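Alanine racemase (Acinetobacter baumannii, PDB 4QHR) is a two-domain enzyme of the alanine racemase family, pairing a TIM-barrel domain that carries a pyridoxal phosphate group with a domain rich in beta strands. Local coordinates at residues Glu96-His101 with Lys121-Leu126; Gly151-Leu156 with Pro186-Cys191; Ile241-Ile246 with Thr312-Gly317. All blocks are in the same frame, centred on the assembly; numbering follows the deposited sequence.

Interaction 1 of 3, residues Glu96-His101 with Lys121-Leu126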
# COMPACT_ATOMS: atom_id res chain seq x y z
N GLU A 96 -6.73 27.78 -6.72
CA GLU A 96 -6.14 28.22 -7.95
C GLU A 96 -5.88 26.97 -8.79
O GLU A 96 -5.48 25.94 -8.25
CB GLU A 96 -4.85 28.96 -7.69
CG GLU A 96 -5.08 30.26 -6.93
CD GLU A 96 -3.85 31.08 -6.76
OE1 GLU A 96 -2.73 30.52 -6.86
OE2 GLU A 96 -4.02 32.30 -6.58
N CYS A 97 -6.05 27.10 -10.09
CA CYS A 97 -5.92 25.99 -11.00
C CYS A 97 -4.70 26.08 -11.86
O CYS A 97 -4.43 27.13 -12.44
CB CYS A 97 -7.12 25.91 -11.95
SG CYS A 97 -8.64 25.56 -11.08
N VAL A 98 -3.98 24.97 -11.93
CA VAL A 98 -3.08 24.74 -13.02
C VAL A 98 -3.90 24.51 -14.28
O VAL A 98 -4.94 23.83 -14.24
CB VAL A 98 -2.18 23.52 -12.77
CG1 VAL A 98 -1.73 22.89 -14.07
CG2 VAL A 98 -0.97 23.95 -11.97
N ILE A 99 -3.47 25.07 -15.41
CA ILE A 99 -3.94 24.60 -16.69
C ILE A 99 -2.75 24.03 -17.47
O ILE A 99 -1.64 24.57 -17.45
CB ILE A 99 -4.72 25.67 -17.53
CG1 ILE A 99 -3.83 26.82 -17.97
CG2 ILE A 99 -5.95 26.15 -16.78
CD1 ILE A 99 -4.44 27.69 -19.06
N HIS A 100 -2.98 22.91 -18.13
CA HIS A 100 -1.91 22.23 -18.85
C HIS A 100 -2.31 21.84 -20.30
O HIS A 100 -1.47 21.39 -21.04
CB HIS A 100 -1.38 21.01 -18.07
CG HIS A 100 -2.42 19.95 -17.85
ND1 HIS A 100 -2.80 19.08 -18.85
CD2 HIS A 100 -3.16 19.65 -16.76
CE1 HIS A 100 -3.73 18.27 -18.37
NE2 HIS A 100 -4.00 18.62 -17.12
N HIS A 101 -3.56 22.04 -20.70
CA HIS A 101 -3.95 21.70 -22.06
C HIS A 101 -5.18 22.49 -22.45
O HIS A 101 -5.87 23.09 -21.58
CB HIS A 101 -4.06 20.15 -22.26
CG HIS A 101 -5.18 19.49 -21.50
ND1 HIS A 101 -5.73 18.29 -21.89
CD2 HIS A 101 -5.85 19.86 -20.38
CE1 HIS A 101 -6.68 17.95 -21.05
NE2 HIS A 101 -6.79 18.88 -20.13
N LYS A 121 -5.10 33.26 -9.10
CA LYS A 121 -4.14 33.19 -10.18
C LYS A 121 -4.36 31.92 -10.93
O LYS A 121 -4.98 30.96 -10.43
CB LYS A 121 -2.69 33.25 -9.69
CG LYS A 121 -2.38 34.43 -8.76
CD LYS A 121 -0.97 34.44 -8.18
CE LYS A 121 -0.64 33.26 -7.31
NZ LYS A 121 -1.36 33.22 -5.99
N VAL A 122 -3.85 31.89 -12.15
CA VAL A 122 -3.88 30.68 -12.95
C VAL A 122 -2.43 30.25 -13.13
O VAL A 122 -1.55 31.09 -13.46
CB VAL A 122 -4.62 30.87 -14.28
CG1 VAL A 122 -4.14 32.08 -15.01
CG2 VAL A 122 -4.48 29.64 -15.18
N TRP A 123 -2.17 28.99 -12.86
CA TRP A 123 -0.83 28.41 -12.99
C TRP A 123 -0.72 27.75 -14.37
O TRP A 123 -1.48 26.85 -14.69
CB TRP A 123 -0.53 27.44 -11.84
CG TRP A 123 -0.53 28.08 -10.50
CD1 TRP A 123 -1.58 28.73 -9.91
CD2 TRP A 123 0.53 28.07 -9.55
NE1 TRP A 123 -1.20 29.18 -8.66
CE2 TRP A 123 0.07 28.77 -8.41
CE3 TRP A 123 1.83 27.54 -9.54
CZ2 TRP A 123 0.87 28.97 -7.29
CZ3 TRP A 123 2.63 27.73 -8.46
CH2 TRP A 123 2.15 28.42 -7.32
N VAL A 124 0.17 28.25 -15.22
CA VAL A 124 0.25 27.78 -16.61
C VAL A 124 1.45 26.88 -16.70
O VAL A 124 2.60 27.34 -16.56
CB VAL A 124 0.32 28.95 -17.60
CG1 VAL A 124 0.34 28.42 -19.02
CG2 VAL A 124 -0.84 29.92 -17.40
N LYS A 125 1.19 25.61 -16.97
CA LYS A 125 2.20 24.55 -16.89
C LYS A 125 2.91 24.39 -18.25
O LYS A 125 2.28 24.22 -19.25
CB LYS A 125 1.52 23.24 -16.45
CG LYS A 125 2.33 21.92 -16.44
CD LYS A 125 3.56 21.91 -15.55
CE LYS A 125 3.96 20.50 -15.05
NZ LYS A 125 4.76 19.74 -16.04
N LEU A 126 4.23 24.41 -18.20
CA LEU A 126 5.09 24.16 -19.32
C LEU A 126 5.50 22.70 -19.37
O LEU A 126 5.94 22.12 -18.37
CB LEU A 126 6.37 24.97 -19.16
CG LEU A 126 7.51 24.86 -20.20
CD1 LEU A 126 7.07 25.40 -21.55
CD2 LEU A 126 8.75 25.57 -19.70
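Glu96 reaches across to the next strand and sets its carboxylate between Lys121 and Trp123. Its CG lies beside the backbone N (chi1 -65°), and the extended chain beyond carries the carboxylate across to the indole N-H and to both nitrogens of Lys121. OE1 takes the indole N-H of Trp123, NE1 to OE1 2.7 Å; the oxygen lies in the ring plane, whereas the N-H comes from above the carboxylate plane, the two flat groups being turned 58° apart. OE2 of Glu96 is held twice by Lys121, by the backbone N at 2.9 Å from well above the carboxylate and by NZ on the syn lone pair. The lysine chain bends at its last two torsions to close this salt bridge, with NZ weakly bonded to OE1 as well. A buried acid so surrounded by donors probably stays ionised, and the bond at NE1 fixes the turn of the indole, whose ring also meets that of Tyr207. Trp123 CB packs 3.5 Å from CG2 of Val98.

Ile99 works on the other face. Its CG1 lies 4.0 Å from CG2 of Val122, and its branched, apolar side chain suits a layer covered by Phe105 of helix 102-110 and Leu147 of helix 139-149. Its N-H bonds to Trp123 O at 2.8 Å, while Trp123 N bonds to Cys97 O and Lys125 N to Ile99 O. Trp123 thus pairs with the residues before and after Val98, the parallel register of neighbouring strands 95-99 and 122-125 joined through intervening helices, as in a TIM barrel.

Interaction 2 of 3, residues Gly151-Leu156 with Pro186-Cys191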
# COMPACT_ATOMS: atom_id res chain seq x y z
N GLY A 151 -7.35 39.42 -18.44
CA GLY A 151 -7.41 39.94 -17.08
C GLY A 151 -6.85 39.02 -15.98
O GLY A 151 -6.94 39.36 -14.78
N PHE A 152 -6.24 37.91 -16.37
CA PHE A 152 -5.68 36.97 -15.41
C PHE A 152 -4.29 37.35 -14.93
O PHE A 152 -3.48 37.92 -15.66
CB PHE A 152 -5.58 35.55 -15.98
CG PHE A 152 -6.89 34.86 -16.21
CD1 PHE A 152 -7.50 34.11 -15.19
CD2 PHE A 152 -7.52 34.94 -17.42
CE1 PHE A 152 -8.70 33.44 -15.42
CE2 PHE A 152 -8.72 34.26 -17.65
CZ PHE A 152 -9.31 33.53 -16.64
N THR A 153 -4.00 36.96 -13.70
CA THR A 153 -2.65 36.97 -13.17
C THR A 153 -2.17 35.53 -13.26
O THR A 153 -2.83 34.60 -12.72
CB THR A 153 -2.58 37.48 -11.73
OG1 THR A 153 -2.96 38.88 -11.69
CG2 THR A 153 -1.18 37.32 -11.12
N CYS A 154 -1.06 35.36 -13.95
CA CYS A 154 -0.50 34.04 -14.26
C CYS A 154 0.70 33.67 -13.41
O CYS A 154 1.44 34.54 -12.88
CB CYS A 154 -0.00 34.01 -15.71
SG CYS A 154 -1.28 34.20 -16.92
N VAL A 155 0.94 32.36 -13.28
CA VAL A 155 2.20 31.86 -12.73
C VAL A 155 2.75 30.88 -13.73
O VAL A 155 2.09 29.90 -14.01
CB VAL A 155 2.01 31.14 -11.38
CG1 VAL A 155 3.34 30.62 -10.88
CG2 VAL A 155 1.35 32.04 -10.37
N LEU A 156 3.92 31.12 -14.26
CA LEU A 156 4.61 30.16 -15.12
C LEU A 156 5.11 29.04 -14.25
O LEU A 156 5.94 29.28 -13.33
CB LEU A 156 5.78 30.81 -15.84
CG LEU A 156 6.64 29.92 -16.74
CD1 LEU A 156 5.78 29.31 -17.85
CD2 LEU A 156 7.75 30.78 -17.35
N PRO A 186 6.60 40.80 -17.56
CA PRO A 186 6.61 40.46 -16.14
C PRO A 186 5.64 39.31 -15.79
O PRO A 186 4.44 39.40 -16.13
CB PRO A 186 6.17 41.77 -15.47
CG PRO A 186 5.27 42.44 -16.49
CD PRO A 186 5.85 42.04 -17.83
N ILE A 187 6.13 38.28 -15.09
CA ILE A 187 5.28 37.16 -14.69
C ILE A 187 5.85 36.47 -13.44
O ILE A 187 7.06 36.40 -13.26
CB ILE A 187 5.05 36.19 -15.88
CG1 ILE A 187 3.92 35.18 -15.62
CG2 ILE A 187 6.33 35.46 -16.33
CD1 ILE A 187 3.68 34.25 -16.80
N LEU A 188 4.94 35.97 -12.60
CA LEU A 188 5.35 35.15 -11.51
C LEU A 188 5.81 33.81 -12.06
O LEU A 188 5.39 33.37 -13.15
CB LEU A 188 4.17 34.93 -10.54
CG LEU A 188 3.61 36.19 -9.91
CD1 LEU A 188 2.21 35.92 -9.38
CD2 LEU A 188 4.53 36.78 -8.87
N ALA A 189 6.66 33.15 -11.29
CA ALA A 189 7.19 31.88 -11.69
C ALA A 189 7.46 30.91 -10.52
O ALA A 189 7.71 31.33 -9.40
CB ALA A 189 8.46 32.07 -12.46
N SER A 190 7.42 29.62 -10.86
CA SER A 190 7.57 28.53 -9.89
C SER A 190 8.11 27.29 -10.61
O SER A 190 7.49 26.75 -11.56
CB SER A 190 6.23 28.16 -9.30
OG SER A 190 6.34 27.14 -8.27
N CYS A 191 9.25 26.80 -10.12
CA CYS A 191 9.74 25.53 -10.65
C CYS A 191 10.48 24.57 -9.71
O CYS A 191 10.76 23.46 -10.11
CB CYS A 191 10.57 25.78 -11.87
SG CYS A 191 12.13 26.55 -11.46
O HOH W 1 2.30 37.15 -13.10
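Leu156 O receives the backbone N-H of Ser190 at 2.9 Å and a CA-H of Ala189 at 3.3 Å from CA to O. The companion bond runs the other way, from Leu156 N to Leu188 O at 2.9 Å. Leu156 thereby bonds to the residues before and after Ala189, as parallel strands do.

One step earlier the strands, 40° apart in direction, have separated too far for the next direct bond. A water fills the gap: it donates to Cys154 O at 2.8 Å and accepts from Leu188 N at 2.9 Å.

Side chains pack on both faces. Ile187, extended from a CG1 anti to its backbone N (chi1 -167°), brings CD1 to 3.8 Å from CB of Cys154 and also against CB of Leu156; its long, thin branch spans two residues of the partner strand. This face turns to the helices: Leu156 and Ala189 both touch Phe177 of helix 168-184, and the short Ala189 suits a strand lying close under that helix. On the opposite face Leu188 CB lies 4.0 Å from CG2 of Val155, while its CD1 reaches CG2 of Thr153. Val155 CG1 rests against CB of Ser190, whose hydroxyl is engaged elsewhere, with Tyr207 O and Arg209 NH1.

Strands 154-157 and 188-190, with helix 168-184 between them, form a beta-alpha-beta unit of the barrel. Its chemistry implies a division of labour: backbone hydrogen bonds set the register, apolar branches pack both faces, those of Ile187 and Leu156 on the side of the helices, and one water satisfies Cys154 O and Leu188 N where the strands diverge.

Interaction 3 of 3, residues Ile241-Ile246 with Thr312-Gly317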
# COMPACT_ATOMS: atom_id res chain seq x y z
N ILE A 241 5.82 -10.96 18.24
CA ILE A 241 4.68 -11.80 18.62
C ILE A 241 5.03 -13.26 18.88
O ILE A 241 4.20 -14.01 19.43
CB ILE A 241 3.53 -11.69 17.59
CG1 ILE A 241 3.93 -12.15 16.19
CG2 ILE A 241 3.06 -10.23 17.52
CD1 ILE A 241 2.77 -12.34 15.22
N ALA A 242 6.23 -13.68 18.47
CA ALA A 242 6.72 -15.04 18.70
C ALA A 242 8.24 -15.10 18.66
O ALA A 242 8.88 -14.36 17.91
CB ALA A 242 6.15 -16.02 17.68
N LEU A 243 8.80 -16.02 19.46
CA LEU A 243 10.22 -16.27 19.48
C LEU A 243 10.52 -17.73 19.18
O LEU A 243 9.78 -18.61 19.63
CB LEU A 243 10.79 -15.89 20.85
CG LEU A 243 10.72 -14.39 21.05
CD1 LEU A 243 10.97 -14.07 22.50
CD2 LEU A 243 11.73 -13.69 20.15
N ASN A 244 11.60 -17.98 18.45
CA ASN A 244 11.85 -19.31 17.95
C ASN A 244 13.34 -19.56 17.87
O ASN A 244 14.05 -18.78 17.26
CB ASN A 244 11.14 -19.44 16.60
CG ASN A 244 11.21 -20.82 15.98
OD1 ASN A 244 11.21 -20.96 14.74
ND2 ASN A 244 11.25 -21.85 16.79
N HIS A 245 13.84 -20.62 18.50
CA HIS A 245 15.27 -20.99 18.33
C HIS A 245 15.32 -22.07 17.26
O HIS A 245 14.66 -23.10 17.41
CB HIS A 245 15.89 -21.51 19.62
CG HIS A 245 17.31 -21.95 19.45
ND1 HIS A 245 18.37 -21.06 19.37
CD2 HIS A 245 17.85 -23.19 19.33
CE1 HIS A 245 19.50 -21.74 19.21
NE2 HIS A 245 19.21 -23.03 19.18
N ILE A 246 16.05 -21.83 16.17
CA ILE A 246 16.19 -22.79 15.08
C ILE A 246 17.63 -23.32 14.93
O ILE A 246 18.60 -22.64 15.31
CB ILE A 246 15.68 -22.24 13.72
CG1 ILE A 246 16.39 -20.94 13.33
CG2 ILE A 246 14.17 -22.03 13.79
CD1 ILE A 246 16.31 -20.60 11.85
N THR A 312 20.61 -9.77 19.57
CA THR A 312 19.84 -8.67 20.14
C THR A 312 18.89 -9.16 21.23
O THR A 312 18.12 -10.12 21.03
CB THR A 312 19.02 -7.99 19.00
OG1 THR A 312 19.90 -7.65 17.92
CG2 THR A 312 18.28 -6.73 19.47
N GLN A 313 18.90 -8.49 22.37
CA GLN A 313 18.02 -8.89 23.47
C GLN A 313 16.60 -8.42 23.23
O GLN A 313 16.36 -7.22 23.07
CB GLN A 313 18.49 -8.33 24.80
CG GLN A 313 19.64 -9.09 25.42
CD GLN A 313 19.74 -8.88 26.92
OE1 GLN A 313 20.43 -9.64 27.61
NE2 GLN A 313 19.07 -7.84 27.44
N VAL A 314 15.68 -9.38 23.19
CA VAL A 314 14.30 -9.08 22.89
C VAL A 314 13.40 -9.92 23.77
O VAL A 314 13.86 -10.86 24.43
CB VAL A 314 13.93 -9.36 21.41
CG1 VAL A 314 14.77 -8.49 20.48
CG2 VAL A 314 14.06 -10.85 21.09
N LYS A 315 12.14 -9.53 23.77
CA LYS A 315 11.12 -10.28 24.41
C LYS A 315 9.86 -10.22 23.57
O LYS A 315 9.77 -9.44 22.62
CB LYS A 315 10.80 -9.69 25.78
CG LYS A 315 11.87 -9.89 26.84
CD LYS A 315 11.32 -9.45 28.18
CE LYS A 315 10.27 -10.34 28.83
NZ LYS A 315 10.90 -11.56 29.41
N LEU A 316 8.88 -11.03 23.95
CA LEU A 316 7.52 -10.91 23.43
C LEU A 316 7.05 -9.49 23.80
O LEU A 316 7.24 -9.04 24.93
CB LEU A 316 6.59 -12.00 23.98
CG LEU A 316 6.88 -13.43 23.52
CD1 LEU A 316 5.99 -14.40 24.27
CD2 LEU A 316 6.70 -13.62 22.01
N GLY A 317 6.52 -8.76 22.82
CA GLY A 317 6.08 -7.38 23.02
C GLY A 317 7.13 -6.34 22.69
O GLY A 317 6.80 -5.16 22.70
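Leu243 points its CB toward the loop of Val314 and Leu316, and every atom beyond finds something there. The bond to CG leaves beside the backbone N (chi1 -68°), which carries CG to 4.2 Å from CD2 of Leu316. There the chain forks. CD1 lies against the main chain of the loop, 4.0 Å from the N of Leu316 and close to the carbonyl carbon of Lys315. CD2 takes the other direction and meets CG2 of Val314 at 3.8 Å, the two side chains passing at a slant. A leucine suits this place because its two methyls can touch a backbone and a side chain at once.

Leu316 returns the contact. Its CD2 sits nearly straight above the peptide joining Ile241 to Ala242, 3.6 Å from the C of Ile241 and equally far from the N of Ala242. That face of the peptide is thus covered by a methyl, so side chain meets backbone in both directions, and the contact rests on van der Waals packing at the surface.

The peptide under Leu316 belongs to a classic beta bulge, Ile241 and Ala242 both facing Ile268 of strand 264-269. Leu316 also packs on Gln103 of the second subunit, and Ile241 on Glu79 of that subunit. Within its own chain, strand 234-246 runs antiparallel to strand 264-269 and, through a backbone bond between Ile240 and Gly317, is tied to the loop leading into its other antiparallel neighbour, strand 319-321.

In the fold
From the N terminus, interaction 1 closes first, over a short loop made mostly of the helices 102-110 and 112-117. Interaction 2 opens only afterwards and closes the longer loop holding helix 168-184. The two are in series but share a sheet: strands 122-125 and 154-157 are neighbours, and Val122 O with Val155 N and Val124 N with Val155 O probably bond, making four consecutive barrel strands. Interaction 3, in the C-terminal domain, closes a much longer loop, 65 residues of strands and connecting loops without a helix. It neither nests with nor crosses the others, and its centre lies about 55 Å from that of interaction 1. Both of these nevertheless touch the second subunit.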